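Local coordinates for N-acyl-D-glutamate deacylase (Bordetella bronchiseptica, PDB 3GIP), which probably hydrolyses N-acyl-D-glutamate to D-glutamate and a carboxylate, as a zinc-binding member of the amidohydrolase superfamily, at residues P373-W378 with A440-P445; Y282-S287 with W378-R383; A99-L104 with R150-R155; D69-V74 with T118-D123. All blocks are in the same frame, centred on the assembly; numbering follows the deposited sequence.

Contact 1: P373-W378 with A440-P445. With FMT (formic acid), chain D.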
loop_
_atom_site.group_PDB
_atom_site.type_symbol
_atom_site.label_atom_id
_atom_site.label_comp_id
_atom_site.label_asym_id
_atom_site.label_seq_id
_atom_site.Cartn_x
_atom_site.Cartn_y
_atom_site.Cartn_z
ATOM N N PRO A 373 -11.812 -9.169 6.853
ATOM C CA PRO A 373 -11.149 -7.944 6.411
ATOM C C PRO A 373 -12.005 -6.910 5.700
ATOM O O PRO A 373 -13.093 -7.200 5.205
ATOM C CB PRO A 373 -10.060 -8.470 5.490
ATOM C CG PRO A 373 -10.765 -9.609 4.813
ATOM C CD PRO A 373 -11.449 -10.303 5.980
ATOM N N HIS A 374 -11.472 -5.697 5.666
ATOM C CA HIS A 374 -12.087 -4.587 4.963
ATOM C C HIS A 374 -11.890 -5.014 3.501
ATOM O O HIS A 374 -10.808 -5.478 3.125
ATOM C CB HIS A 374 -11.312 -3.310 5.302
ATOM C CG HIS A 374 -11.763 -2.098 4.551
ATOM N ND1 HIS A 374 -11.924 -0.869 5.155
ATOM C CD2 HIS A 374 -12.035 -1.913 3.240
ATOM C CE1 HIS A 374 -12.276 0.020 4.243
ATOM N NE2 HIS A 374 -12.349 -0.587 3.074
ATOM N N PRO A 375 -12.931 -4.881 2.663
ATOM C CA PRO A 375 -12.877 -5.264 1.247
ATOM C C PRO A 375 -11.780 -4.636 0.393
ATOM O O PRO A 375 -11.490 -5.129 -0.698
ATOM C CB PRO A 375 -14.283 -4.929 0.743
ATOM C CG PRO A 375 -14.702 -3.803 1.635
ATOM C CD PRO A 375 -14.231 -4.272 2.988
ATOM N N ARG A 376 -11.172 -3.562 0.885
ATOM C CA ARG A 376 -10.100 -2.895 0.150
ATOM C C ARG A 376 -8.977 -3.890 -0.151
ATOM O O ARG A 376 -8.204 -3.712 -1.091
ATOM C CB ARG A 376 -9.563 -1.715 0.963
ATOM C CG ARG A 376 -8.863 -2.117 2.246
ATOM C CD ARG A 376 -8.684 -0.925 3.166
ATOM N NE ARG A 376 -7.865 -1.266 4.325
ATOM C CZ ARG A 376 -7.729 -0.496 5.397
ATOM N NH1 ARG A 376 -8.363 0.668 5.475
ATOM N NH2 ARG A 376 -6.938 -0.884 6.391
ATOM N N LEU A 377 -8.901 -4.941 0.655
ATOM C CA LEU A 377 -7.892 -5.981 0.485
ATOM C C LEU A 377 -7.976 -6.613 -0.903
ATOM O O LEU A 377 -6.953 -6.894 -1.532
ATOM C CB LEU A 377 -8.095 -7.067 1.548
ATOM C CG LEU A 377 -7.229 -8.325 1.467
ATOM C CD1 LEU A 377 -5.776 -7.977 1.765
ATOM C CD2 LEU A 377 -7.748 -9.353 2.471
ATOM N N TRP A 378 -9.203 -6.825 -1.373
ATOM C CA TRP A 378 -9.440 -7.455 -2.670
ATOM C C TRP A 378 -9.978 -6.562 -3.781
ATOM O O TRP A 378 -9.934 -6.949 -4.946
ATOM C CB TRP A 378 -10.419 -8.624 -2.521
ATOM C CG TRP A 378 -9.841 -9.866 -1.928
ATOM C CD1 TRP A 378 -9.584 -10.108 -0.610
ATOM C CD2 TRP A 378 -9.448 -11.045 -2.639
ATOM N NE1 TRP A 378 -9.056 -11.369 -0.456
ATOM C CE2 TRP A 378 -8.961 -11.964 -1.686
ATOM C CE3 TRP A 378 -9.459 -11.413 -3.992
ATOM C CZ2 TRP A 378 -8.488 -13.232 -2.041
ATOM C CZ3 TRP A 378 -8.990 -12.674 -4.347
ATOM C CH2 TRP A 378 -8.511 -13.569 -3.371
ATOM N N ALA A 440 -15.689 -7.350 -4.041
ATOM C CA ALA A 440 -15.561 -7.506 -2.599
ATOM C C ALA A 440 -16.468 -6.507 -1.895
ATOM O O ALA A 440 -16.437 -5.310 -2.185
ATOM C CB ALA A 440 -14.113 -7.290 -2.172
ATOM N N THR A 441 -17.279 -7.006 -0.971
ATOM C CA THR A 441 -18.197 -6.159 -0.226
ATOM C C THR A 441 -17.891 -6.245 1.262
ATOM O O THR A 441 -17.059 -7.046 1.691
ATOM C CB THR A 441 -19.649 -6.599 -0.451
ATOM O OG1 THR A 441 -19.800 -7.956 -0.018
ATOM C CG2 THR A 441 -20.018 -6.492 -1.926
ATOM N N TRP A 442 -18.562 -5.419 2.055
ATOM C CA TRP A 442 -18.336 -5.439 3.490
ATOM C C TRP A 442 -18.667 -6.826 4.049
ATOM O O TRP A 442 -17.939 -7.344 4.892
ATOM C CB TRP A 442 -19.186 -4.366 4.182
ATOM C CG TRP A 442 -18.978 -2.986 3.615
ATOM C CD1 TRP A 442 -19.833 -2.299 2.799
ATOM C CD2 TRP A 442 -17.828 -2.148 3.788
ATOM N NE1 TRP A 442 -19.286 -1.085 2.454
ATOM C CE2 TRP A 442 -18.055 -0.966 3.046
ATOM C CE3 TRP A 442 -16.625 -2.279 4.498
ATOM C CZ2 TRP A 442 -17.125 0.077 2.992
ATOM C CZ3 TRP A 442 -15.698 -1.240 4.443
ATOM C CH2 TRP A 442 -15.955 -0.077 3.694
ATOM N N ASP A 443 -19.754 -7.431 3.573
ATOM C CA ASP A 443 -20.147 -8.757 4.055
ATOM C C ASP A 443 -19.318 -9.889 3.461
ATOM O O ASP A 443 -19.097 -10.909 4.114
ATOM C CB ASP A 443 -21.624 -9.035 3.764
ATOM C CG ASP A 443 -22.552 -8.104 4.507
ATOM O OD1 ASP A 443 -22.147 -7.558 5.555
ATOM O OD2 ASP A 443 -23.700 -7.937 4.045
ATOM N N GLU A 444 -18.887 -9.716 2.214
ATOM C CA GLU A 444 -18.076 -10.718 1.525
ATOM C C GLU A 444 -16.852 -10.004 0.972
ATOM O O GLU A 444 -16.723 -9.800 -0.237
ATOM C CB GLU A 444 -18.878 -11.359 0.391
ATOM C CG GLU A 444 -20.044 -12.209 0.876
ATOM C CD GLU A 444 -20.844 -12.804 -0.264
ATOM O OE1 GLU A 444 -21.658 -12.076 -0.868
ATOM O OE2 GLU A 444 -20.647 -14.000 -0.567
ATOM N N PRO A 445 -15.921 -9.639 1.862
ATOM C CA PRO A 445 -14.687 -8.928 1.516
ATOM C C PRO A 445 -13.622 -9.652 0.702
ATOM O O PRO A 445 -12.623 -9.038 0.328
ATOM C CB PRO A 445 -14.167 -8.486 2.876
ATOM C CG PRO A 445 -14.543 -9.639 3.744
ATOM C CD PRO A 445 -15.964 -9.927 3.307
HETATM C C FMT D . -6.525 3.041 7.726
HETATM O O1 FMT D . -7.156 2.021 7.605
HETATM O O2 FMT D . -6.688 4.031 6.843
HETATM O O HOH W 1 -15.643 -6.114 5.559
HETATM O O HOH W 2 -13.024 -7.558 -5.558
#
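W442 meets two neighbours, H374 and P375, in different ways. Toward H374 it presents an edge: CZ3 stands over the centre of the imidazole, the ring planes are 63° apart and the centroids 4.8 Å, a T-shaped pair. R376 CD covers the opposite imidazole face. Toward P375 it offers a face in a CH-pi contact, P375 CG sitting 4.1 Å from the centroid of its six-membered ring, nearer the rim than the centre. Apolar packing continues where P375 CB lies 3.8 Å from A440 CB and W378 CB 3.9 Å from the same methyl. This joins the start of helix 376-391 to the loop between strands 428-431 and 452-457, where T441 OG1 accepts from E444 N (3.0 Å) in an ST motif. Polar linkage is by water: one molecule donates to P373 O at 2.8 Å and to W442 O at 2.7 Å. P445 O, buried beside the W378 indole, has no hydrogen-bonding partner in the model.

Contact 2: Y282-S287 with W378-R383. With FMT (formic acid), chain D; FMT (formic acid), chain E.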
loop_
_atom_site.group_PDB
_atom_site.type_symbol
_atom_site.label_atom_id
_atom_site.label_comp_id
_atom_site.label_asym_id
_atom_site.label_seq_id
_atom_site.Cartn_x
_atom_site.Cartn_y
_atom_site.Cartn_z
ATOM N N TYR A 282 -7.355 4.697 -0.571
ATOM C CA TYR A 282 -8.047 3.488 -0.988
ATOM C C TYR A 282 -9.446 4.074 -1.199
ATOM O O TYR A 282 -9.854 4.992 -0.487
ATOM C CB TYR A 282 -8.012 2.375 0.078
ATOM C CG TYR A 282 -8.236 2.804 1.503
ATOM C CD1 TYR A 282 -9.517 3.085 1.979
ATOM C CD2 TYR A 282 -7.164 2.915 2.387
ATOM C CE1 TYR A 282 -9.724 3.464 3.301
ATOM C CE2 TYR A 282 -7.357 3.294 3.706
ATOM C CZ TYR A 282 -8.640 3.568 4.158
ATOM O OH TYR A 282 -8.832 3.945 5.464
ATOM N N PRO A 283 -10.181 3.577 -2.202
ATOM C CA PRO A 283 -11.526 4.071 -2.524
ATOM C C PRO A 283 -12.694 3.635 -1.648
ATOM O O PRO A 283 -13.658 3.062 -2.149
ATOM C CB PRO A 283 -11.692 3.629 -3.970
ATOM C CG PRO A 283 -11.046 2.271 -3.943
ATOM C CD PRO A 283 -9.773 2.519 -3.144
ATOM N N TYR A 284 -12.612 3.926 -0.349
ATOM C CA TYR A 284 -13.664 3.566 0.604
ATOM C C TYR A 284 -13.756 4.616 1.706
ATOM O O TYR A 284 -12.747 5.212 2.092
ATOM C CB TYR A 284 -13.370 2.212 1.257
ATOM C CG TYR A 284 -13.161 1.069 0.294
ATOM C CD1 TYR A 284 -14.192 0.175 -0.007
ATOM C CD2 TYR A 284 -11.918 0.860 -0.296
ATOM C CE1 TYR A 284 -13.976 -0.906 -0.868
ATOM C CE2 TYR A 284 -11.696 -0.206 -1.158
ATOM C CZ TYR A 284 -12.723 -1.087 -1.439
ATOM O OH TYR A 284 -12.486 -2.157 -2.270
ATOM N N PRO A 285 -14.969 4.846 2.238
ATOM C CA PRO A 285 -15.180 5.832 3.301
ATOM C C PRO A 285 -15.086 5.255 4.712
ATOM O O PRO A 285 -15.622 5.824 5.658
ATOM C CB PRO A 285 -16.570 6.359 2.992
ATOM C CG PRO A 285 -17.274 5.106 2.591
ATOM C CD PRO A 285 -16.263 4.414 1.673
ATOM N N GLY A 286 -14.419 4.113 4.840
ATOM C CA GLY A 286 -14.241 3.493 6.138
ATOM C C GLY A 286 -12.803 3.027 6.254
ATOM O O GLY A 286 -12.228 2.558 5.275
ATOM N N SER A 287 -12.217 3.171 7.439
ATOM C CA SER A 287 -10.840 2.749 7.666
ATOM C C SER A 287 -10.856 1.399 8.368
ATOM O O SER A 287 -11.917 0.877 8.691
ATOM C CB SER A 287 -10.116 3.774 8.540
ATOM O OG SER A 287 -10.672 3.805 9.846
ATOM N N TRP A 378 -9.203 -6.825 -1.373
ATOM C CA TRP A 378 -9.440 -7.455 -2.670
ATOM C C TRP A 378 -9.978 -6.562 -3.781
ATOM O O TRP A 378 -9.934 -6.949 -4.946
ATOM C CB TRP A 378 -10.419 -8.624 -2.521
ATOM C CG TRP A 378 -9.841 -9.866 -1.928
ATOM C CD1 TRP A 378 -9.584 -10.108 -0.610
ATOM C CD2 TRP A 378 -9.448 -11.045 -2.639
ATOM N NE1 TRP A 378 -9.056 -11.369 -0.456
ATOM C CE2 TRP A 378 -8.961 -11.964 -1.686
ATOM C CE3 TRP A 378 -9.459 -11.413 -3.992
ATOM C CZ2 TRP A 378 -8.488 -13.232 -2.041
ATOM C CZ3 TRP A 378 -8.990 -12.674 -4.347
ATOM C CH2 TRP A 378 -8.511 -13.569 -3.371
ATOM N N GLY A 379 -10.481 -5.378 -3.453
ATOM C CA GLY A 379 -11.054 -4.572 -4.519
ATOM C C GLY A 379 -10.635 -3.136 -4.735
ATOM O O GLY A 379 -11.261 -2.445 -5.534
ATOM N N SER A 380 -9.580 -2.683 -4.072
ATOM C CA SER A 380 -9.147 -1.298 -4.218
ATOM C C SER A 380 -8.894 -0.794 -5.638
ATOM O O SER A 380 -9.508 0.184 -6.073
ATOM C CB SER A 380 -7.890 -1.046 -3.377
ATOM O OG SER A 380 -8.181 -1.106 -1.992
ATOM N N PHE A 381 -7.998 -1.447 -6.372
ATOM C CA PHE A 381 -7.678 -0.969 -7.714
ATOM C C PHE A 381 -8.811 -1.055 -8.726
ATOM O O PHE A 381 -9.016 -0.135 -9.521
ATOM C CB PHE A 381 -6.415 -1.675 -8.221
ATOM C CG PHE A 381 -5.156 -1.142 -7.599
ATOM C CD1 PHE A 381 -4.359 -0.231 -8.283
ATOM C CD2 PHE A 381 -4.814 -1.484 -6.294
ATOM C CE1 PHE A 381 -3.240 0.339 -7.675
ATOM C CE2 PHE A 381 -3.702 -0.924 -5.674
ATOM C CZ PHE A 381 -2.912 -0.009 -6.366
ATOM N N THR A 382 -9.564 -2.142 -8.684
ATOM C CA THR A 382 -10.671 -2.303 -9.610
ATOM C C THR A 382 -11.852 -1.414 -9.211
ATOM O O THR A 382 -12.674 -1.052 -10.056
ATOM C CB THR A 382 -11.083 -3.774 -9.675
ATOM O OG1 THR A 382 -11.192 -4.288 -8.343
ATOM C CG2 THR A 382 -10.029 -4.578 -10.440
ATOM N N ARG A 383 -11.939 -1.049 -7.934
ATOM C CA ARG A 383 -13.015 -0.165 -7.499
ATOM C C ARG A 383 -12.697 1.230 -8.036
ATOM O O ARG A 383 -13.598 1.988 -8.396
ATOM C CB ARG A 383 -13.125 -0.138 -5.971
ATOM C CG ARG A 383 -14.347 0.620 -5.445
ATOM C CD ARG A 383 -14.474 0.450 -3.936
ATOM N NE ARG A 383 -15.625 1.139 -3.350
ATOM C CZ ARG A 383 -16.887 0.727 -3.442
ATOM N NH1 ARG A 383 -17.188 -0.381 -4.106
ATOM N NH2 ARG A 383 -17.854 1.417 -2.847
HETATM C C FMT D . -6.525 3.041 7.726
HETATM O O1 FMT D . -7.156 2.021 7.605
HETATM O O2 FMT D . -6.688 4.031 6.843
HETATM C C FMT E . -7.781 4.615 11.343
HETATM O O1 FMT E . -8.862 4.230 11.716
HETATM O O2 FMT E . -6.904 5.089 12.236
#
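R383 and the pair P283-Y284 make the tight half of this contact. The arginine stretches out from CG to NE, with CG anti to the backbone N (chi1 -172°), and passes over one face of the Y284 ring: CD lies 3.7 Å from the ring centroid, a CH-pi contact offset toward the rim. Guanidinium and phenol planes are only 9° apart. R383 NE donates to P283 O at 3.0 Å; the acceptor lies in the guanidinium plane and is approached nearly head-on, but the N-H...O angle is a bent 135°. P283, centre of an inverse gamma turn, also sets CG 3.4 Å from S380 O. The Y284 hydroxyl reaches the backbone, OH lying 3.2 Å from G379 C without a hydrogen bond to the helix.

The other half is looser. Y282 CB comes no nearer than 4.1 Å to S380 OG, a hydroxyl bonded to R376 O, and from P285 onward the loop leaves the helix. The Y282 side chain leads away to within about 7 Å of the zinc ion, bordering the metal site. There Y282 OH donates to O2 of one formate, 2.6 Å away, and S287 OG to a second, both probably from the crystallisation liquor. R383 NH1 forms a salt bridge with D438. Loop 282-286 connects strand 277-281 to strand 287-290 and rests on helix 376-391, whose V384 and Y388 also touch P283.

Contact 3: A99-L104 with R150-R155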
loop_
_atom_site.group_PDB
_atom_site.type_symbol
_atom_site.label_atom_id
_atom_site.label_comp_id
_atom_site.label_asym_id
_atom_site.label_seq_id
_atom_site.Cartn_x
_atom_site.Cartn_y
_atom_site.Cartn_z
ATOM N N ALA A 99 8.662 -6.063 8.140
ATOM C CA ALA A 99 9.167 -7.415 8.358
ATOM C C ALA A 99 10.450 -7.407 9.181
ATOM O O ALA A 99 10.729 -8.358 9.909
ATOM C CB ALA A 99 9.420 -8.096 7.019
ATOM N N ALA A 100 11.223 -6.334 9.061
ATOM C CA ALA A 100 12.487 -6.207 9.780
ATOM C C ALA A 100 12.795 -4.736 10.050
ATOM O O ALA A 100 12.258 -3.855 9.384
ATOM C CB ALA A 100 13.611 -6.837 8.953
ATOM N N PRO A 101 13.665 -4.448 11.032
ATOM C CA PRO A 101 14.373 -5.394 11.901
ATOM C C PRO A 101 13.488 -5.923 13.022
ATOM O O PRO A 101 12.447 -5.346 13.335
ATOM C CB PRO A 101 15.531 -4.561 12.433
ATOM C CG PRO A 101 14.896 -3.217 12.589
ATOM C CD PRO A 101 14.130 -3.071 11.285
ATOM N N ALA A 102 13.918 -7.020 13.634
ATOM C CA ALA A 102 13.169 -7.632 14.721
ATOM C C ALA A 102 13.281 -6.823 16.009
ATOM O O ALA A 102 14.326 -6.237 16.304
ATOM C CB ALA A 102 13.670 -9.059 14.953
ATOM N N PRO A 103 12.198 -6.775 16.795
ATOM C CA PRO A 103 12.211 -6.029 18.054
ATOM C C PRO A 103 13.063 -6.740 19.092
ATOM O O PRO A 103 13.353 -7.931 18.959
ATOM C CB PRO A 103 10.740 -6.013 18.453
ATOM C CG PRO A 103 10.265 -7.342 17.959
ATOM C CD PRO A 103 10.882 -7.403 16.576
ATOM N N LEU A 104 13.471 -6.006 20.118
ATOM C CA LEU A 104 14.252 -6.594 21.198
ATOM C C LEU A 104 13.306 -7.558 21.906
ATOM O O LEU A 104 12.093 -7.358 21.897
ATOM C CB LEU A 104 14.709 -5.513 22.175
ATOM C CG LEU A 104 15.810 -4.564 21.690
ATOM C CD1 LEU A 104 15.887 -3.361 22.610
ATOM C CD2 LEU A 104 17.146 -5.309 21.645
ATOM N N ARG A 150 12.454 1.666 16.702
ATOM C CA ARG A 150 12.360 1.953 18.126
ATOM C C ARG A 150 12.375 0.676 18.959
ATOM O O ARG A 150 13.082 0.589 19.963
ATOM C CB ARG A 150 11.082 2.737 18.449
ATOM C CG ARG A 150 11.278 4.236 18.548
ATOM C CD ARG A 150 10.139 4.899 19.317
ATOM N NE ARG A 150 10.480 6.273 19.674
ATOM C CZ ARG A 150 10.460 6.752 20.913
ATOM N NH1 ARG A 150 10.108 5.973 21.925
ATOM N NH2 ARG A 150 10.819 8.008 21.145
ATOM N N LEU A 151 11.590 -0.315 18.546
ATOM C CA LEU A 151 11.509 -1.570 19.288
ATOM C C LEU A 151 12.802 -2.371 19.252
ATOM O O LEU A 151 13.049 -3.199 20.130
ATOM C CB LEU A 151 10.366 -2.431 18.750
ATOM C CG LEU A 151 8.968 -1.819 18.865
ATOM C CD1 LEU A 151 7.973 -2.710 18.147
ATOM C CD2 LEU A 151 8.590 -1.644 20.332
ATOM N N ALA A 152 13.623 -2.124 18.239
ATOM C CA ALA A 152 14.885 -2.839 18.094
ATOM C C ALA A 152 16.049 -2.123 18.768
ATOM O O ALA A 152 17.027 -2.759 19.172
ATOM C CB ALA A 152 15.194 -3.043 16.613
ATOM N N ALA A 153 15.939 -0.805 18.903
ATOM C CA ALA A 153 17.013 -0.012 19.487
ATOM C C ALA A 153 16.802 0.446 20.922
ATOM O O ALA A 153 17.765 0.792 21.608
ATOM C CB ALA A 153 17.282 1.206 18.601
ATOM N N MET A 154 15.558 0.437 21.390
ATOM C CA MET A 154 15.278 0.923 22.736
ATOM C C MET A 154 14.783 -0.085 23.768
ATOM O O MET A 154 13.739 -0.717 23.598
ATOM C CB MET A 154 14.289 2.085 22.649
ATOM C CG MET A 154 14.821 3.261 21.849
ATOM S SD MET A 154 13.593 4.544 21.568
ATOM C CE MET A 154 13.572 5.343 23.157
ATOM N N ARG A 155 15.551 -0.210 24.847
ATOM C CA ARG A 155 15.229 -1.100 25.956
ATOM C C ARG A 155 13.855 -0.706 26.499
ATOM O O ARG A 155 13.084 -1.551 26.963
ATOM C CB ARG A 155 16.307 -0.963 27.037
ATOM C CG ARG A 155 16.004 -1.644 28.355
ATOM C CD ARG A 155 17.193 -1.495 29.298
ATOM N NE ARG A 155 16.882 -1.928 30.654
ATOM C CZ ARG A 155 16.015 -1.314 31.451
ATOM N NH1 ARG A 155 15.370 -0.236 31.025
ATOM N NH2 ARG A 155 15.796 -1.775 32.675
#
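The C-terminal turn of helix 146-153, which follows barrel strand 139-145, is where L151 and A152 meet the long loop between strand 87-92 and helix 124-133, an arrangement consistent with the TIM-barrel fold of the family. The loop comes in through two prolines, P101 after a cis peptide bond and P103 in an extended stretch. P103 sets CB 3.6 Å from L151 CB, while P101 CG stands 4.0 Å from A152 CB. That same methyl is 3.3 Å from A102 O, so A152 CB meets P101 through a ring carbon and A102 through its carbonyl oxygen. The single hydrogen bond between the segments is nearly straight at the hydrogen: L104 N donates to L151 O at 2.8 Å with an N-H...O angle of 172°. At the acceptor it is less regular, the donor standing 39° out of the carbonyl plane. L104 then lays its side chain along the end of the helix, CG being 3.3 Å from A152 O and CD1 3.5 Å from M154 O.

L151 O is gripped twice, by L104 N and by N107 ND2, and the same N107 nitrogen also bonds M154 O. Two carbonyls at and just past the helix end, L151 O and M154 O, therefore take N-H donors from the loop, while A152 O is packed by L104 carbons.

Contact 4: D69-V74 with T118-D123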
loop_
_atom_site.group_PDB
_atom_site.type_symbol
_atom_site.label_atom_id
_atom_site.label_comp_id
_atom_site.label_asym_id
_atom_site.label_seq_id
_atom_site.Cartn_x
_atom_site.Cartn_y
_atom_site.Cartn_z
ATOM N N ASP A 69 1.604 -6.558 3.383
ATOM C CA ASP A 69 1.823 -7.966 3.061
ATOM C C ASP A 69 3.236 -8.464 3.370
ATOM O O ASP A 69 3.643 -9.520 2.888
ATOM C CB ASP A 69 1.519 -8.179 1.579
ATOM C CG ASP A 69 0.297 -7.404 1.127
ATOM O OD1 ASP A 69 -0.830 -7.934 1.242
ATOM O OD2 ASP A 69 0.468 -6.250 0.675
ATOM N N ASP A 70 3.956 -7.710 4.192
ATOM C CA ASP A 70 5.332 -8.032 4.570
ATOM C C ASP A 70 5.645 -9.511 4.763
ATOM O O ASP A 70 6.608 -10.031 4.193
ATOM C CB ASP A 70 5.701 -7.309 5.866
ATOM C CG ASP A 70 5.623 -5.809 5.739
ATOM O OD1 ASP A 70 6.674 -5.150 5.897
ATOM O OD2 ASP A 70 4.514 -5.293 5.484
ATOM N N LEU A 71 4.834 -10.181 5.574
ATOM C CA LEU A 71 5.066 -11.588 5.886
ATOM C C LEU A 71 4.231 -12.587 5.096
ATOM O O LEU A 71 4.319 -13.790 5.334
ATOM C CB LEU A 71 4.823 -11.819 7.377
ATOM C CG LEU A 71 5.413 -10.778 8.328
ATOM C CD1 LEU A 71 4.916 -11.052 9.739
ATOM C CD2 LEU A 71 6.931 -10.801 8.259
ATOM N N MET A 72 3.430 -12.103 4.156
ATOM C CA MET A 72 2.574 -12.987 3.376
ATOM C C MET A 72 3.292 -13.792 2.305
ATOM O O MET A 72 2.784 -14.811 1.846
ATOM C CB MET A 72 1.445 -12.180 2.730
ATOM C CG MET A 72 0.536 -11.506 3.741
ATOM S SD MET A 72 -0.214 -12.688 4.877
ATOM C CE MET A 72 0.810 -12.485 6.302
ATOM N N PHE A 73 4.470 -13.337 1.899
ATOM C CA PHE A 73 5.218 -14.040 0.869
ATOM C C PHE A 73 5.668 -15.406 1.382
ATOM O O PHE A 73 6.010 -16.293 0.604
ATOM C CB PHE A 73 6.393 -13.167 0.425
ATOM C CG PHE A 73 5.974 -11.766 0.055
ATOM C CD1 PHE A 73 5.135 -11.545 -1.035
ATOM C CD2 PHE A 73 6.353 -10.682 0.839
ATOM C CE1 PHE A 73 4.673 -10.262 -1.333
ATOM C CE2 PHE A 73 5.897 -9.391 0.552
ATOM C CZ PHE A 73 5.054 -9.182 -0.535
ATOM N N VAL A 74 5.647 -15.576 2.700
ATOM C CA VAL A 74 6.016 -16.853 3.300
ATOM C C VAL A 74 4.764 -17.526 3.875
ATOM O O VAL A 74 4.608 -18.745 3.788
ATOM C CB VAL A 74 7.076 -16.675 4.424
ATOM C CG1 VAL A 74 6.517 -15.826 5.557
ATOM C CG2 VAL A 74 7.514 -18.039 4.946
ATOM N N THR A 118 4.032 -14.555 11.885
ATOM C CA THR A 118 5.384 -14.983 11.536
ATOM C C THR A 118 6.435 -14.152 12.261
ATOM O O THR A 118 6.393 -12.923 12.231
ATOM C CB THR A 118 5.640 -14.861 10.018
ATOM O OG1 THR A 118 4.779 -15.762 9.315
ATOM C CG2 THR A 118 7.088 -15.199 9.689
ATOM N N PRO A 119 7.388 -14.813 12.937
ATOM C CA PRO A 119 8.439 -14.088 13.656
ATOM C C PRO A 119 9.167 -13.157 12.691
ATOM O O PRO A 119 9.518 -13.555 11.579
ATOM C CB PRO A 119 9.336 -15.210 14.168
ATOM C CG PRO A 119 8.357 -16.312 14.426
ATOM C CD PRO A 119 7.490 -16.261 13.187
ATOM N N LEU A 120 9.388 -11.918 13.114
ATOM C CA LEU A 120 10.061 -10.946 12.263
ATOM C C LEU A 120 11.502 -11.328 11.943
ATOM O O LEU A 120 12.131 -12.103 12.666
ATOM C CB LEU A 120 10.009 -9.561 12.913
ATOM C CG LEU A 120 8.589 -9.007 13.085
ATOM C CD1 LEU A 120 8.640 -7.587 13.631
ATOM C CD2 LEU A 120 7.873 -9.032 11.744
ATOM N N PHE A 121 12.011 -10.782 10.844
ATOM C CA PHE A 121 13.372 -11.046 10.396
ATOM C C PHE A 121 14.369 -10.150 11.121
ATOM O O PHE A 121 14.044 -9.025 11.501
ATOM C CB PHE A 121 13.464 -10.830 8.885
ATOM C CG PHE A 121 12.740 -11.874 8.085
ATOM C CD1 PHE A 121 13.377 -13.058 7.724
ATOM C CD2 PHE A 121 11.410 -11.692 7.719
ATOM C CE1 PHE A 121 12.699 -14.047 7.009
ATOM C CE2 PHE A 121 10.722 -12.674 7.005
ATOM C CZ PHE A 121 11.368 -13.853 6.650
ATOM N N ALA A 122 15.582 -10.659 11.316
ATOM C CA ALA A 122 16.633 -9.920 12.010
ATOM C C ALA A 122 16.879 -8.540 11.407
ATOM O O ALA A 122 16.928 -7.541 12.123
ATOM C CB ALA A 122 17.928 -10.732 11.998
ATOM N N ASP A 123 17.051 -8.497 10.090
ATOM C CA ASP A 123 17.288 -7.246 9.380
ATOM C C ASP A 123 16.820 -7.367 7.940
ATOM O O ASP A 123 16.379 -8.433 7.509
ATOM C CB ASP A 123 18.777 -6.872 9.410
ATOM C CG ASP A 123 19.684 -8.019 8.990
ATOM O OD1 ASP A 123 19.298 -8.807 8.101
ATOM O OD2 ASP A 123 20.800 -8.121 9.546
#
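T118 faces L71 and V74 at once. Its carbonyl O lies 3.4 Å from L71 CD1, and its CB 3.9 Å from that same methyl; the L71 and T118 side chains run alongside each other, pointing opposite ways. The threonine hydroxyl instead reaches tip to tip toward V74, OG1 standing 4.1 Å from V74 CG1, a van der Waals approach; the polar partner of OG1 is E75 OE2. The E75 carboxylate thus ties T118 to helix 72-75 directly.

Two residues on, L120 crosses L71 at about a right angle, and the branches that meet are CD2 of L71 and CD2 of L120, 4.0 Å apart. In L71 a chi1 of -44° sets CG beside the backbone N, and a chi2 of 172° directs CD1 to T118 and CD2 to L120 and F121, with CD1 also near L120. In the fold, the segment leading from barrel strand 57-64 into helix 72-75 packs here against the loop that leads to helix 124-133. L120 continues the apolar surface to P103.

F121 approaches obliquely, its CE2 lying 4.4 Å from L71 CD2, a loose contact at the limit of packing. Its ring also meets that of Y127, with planes at about 45°, and Y127 bonds D70 O through its hydroxyl.

How the contacts relate
Following the chain, contact 4 opens at 69-74 and contact 3 at 99-104 before contact 4 closes at 118-123 and contact 3 at 150-155, so the two loops cross. They also touch, with a probable hydrogen bond from F121 N to A99 O, and tie loops after strands 57-64 and 87-92 to helix 146-153. Contact 2 opens much later, at 282-287; contact 1 opens at 373-378 before contact 2 closes at 378-383, and itself closes at 440-445. These two cross as well, share W378 and helix 376-391, and both touch one formate. Contacts 2 and 3 lie on opposite sides of the chain's centre, their centres about 32 Å apart.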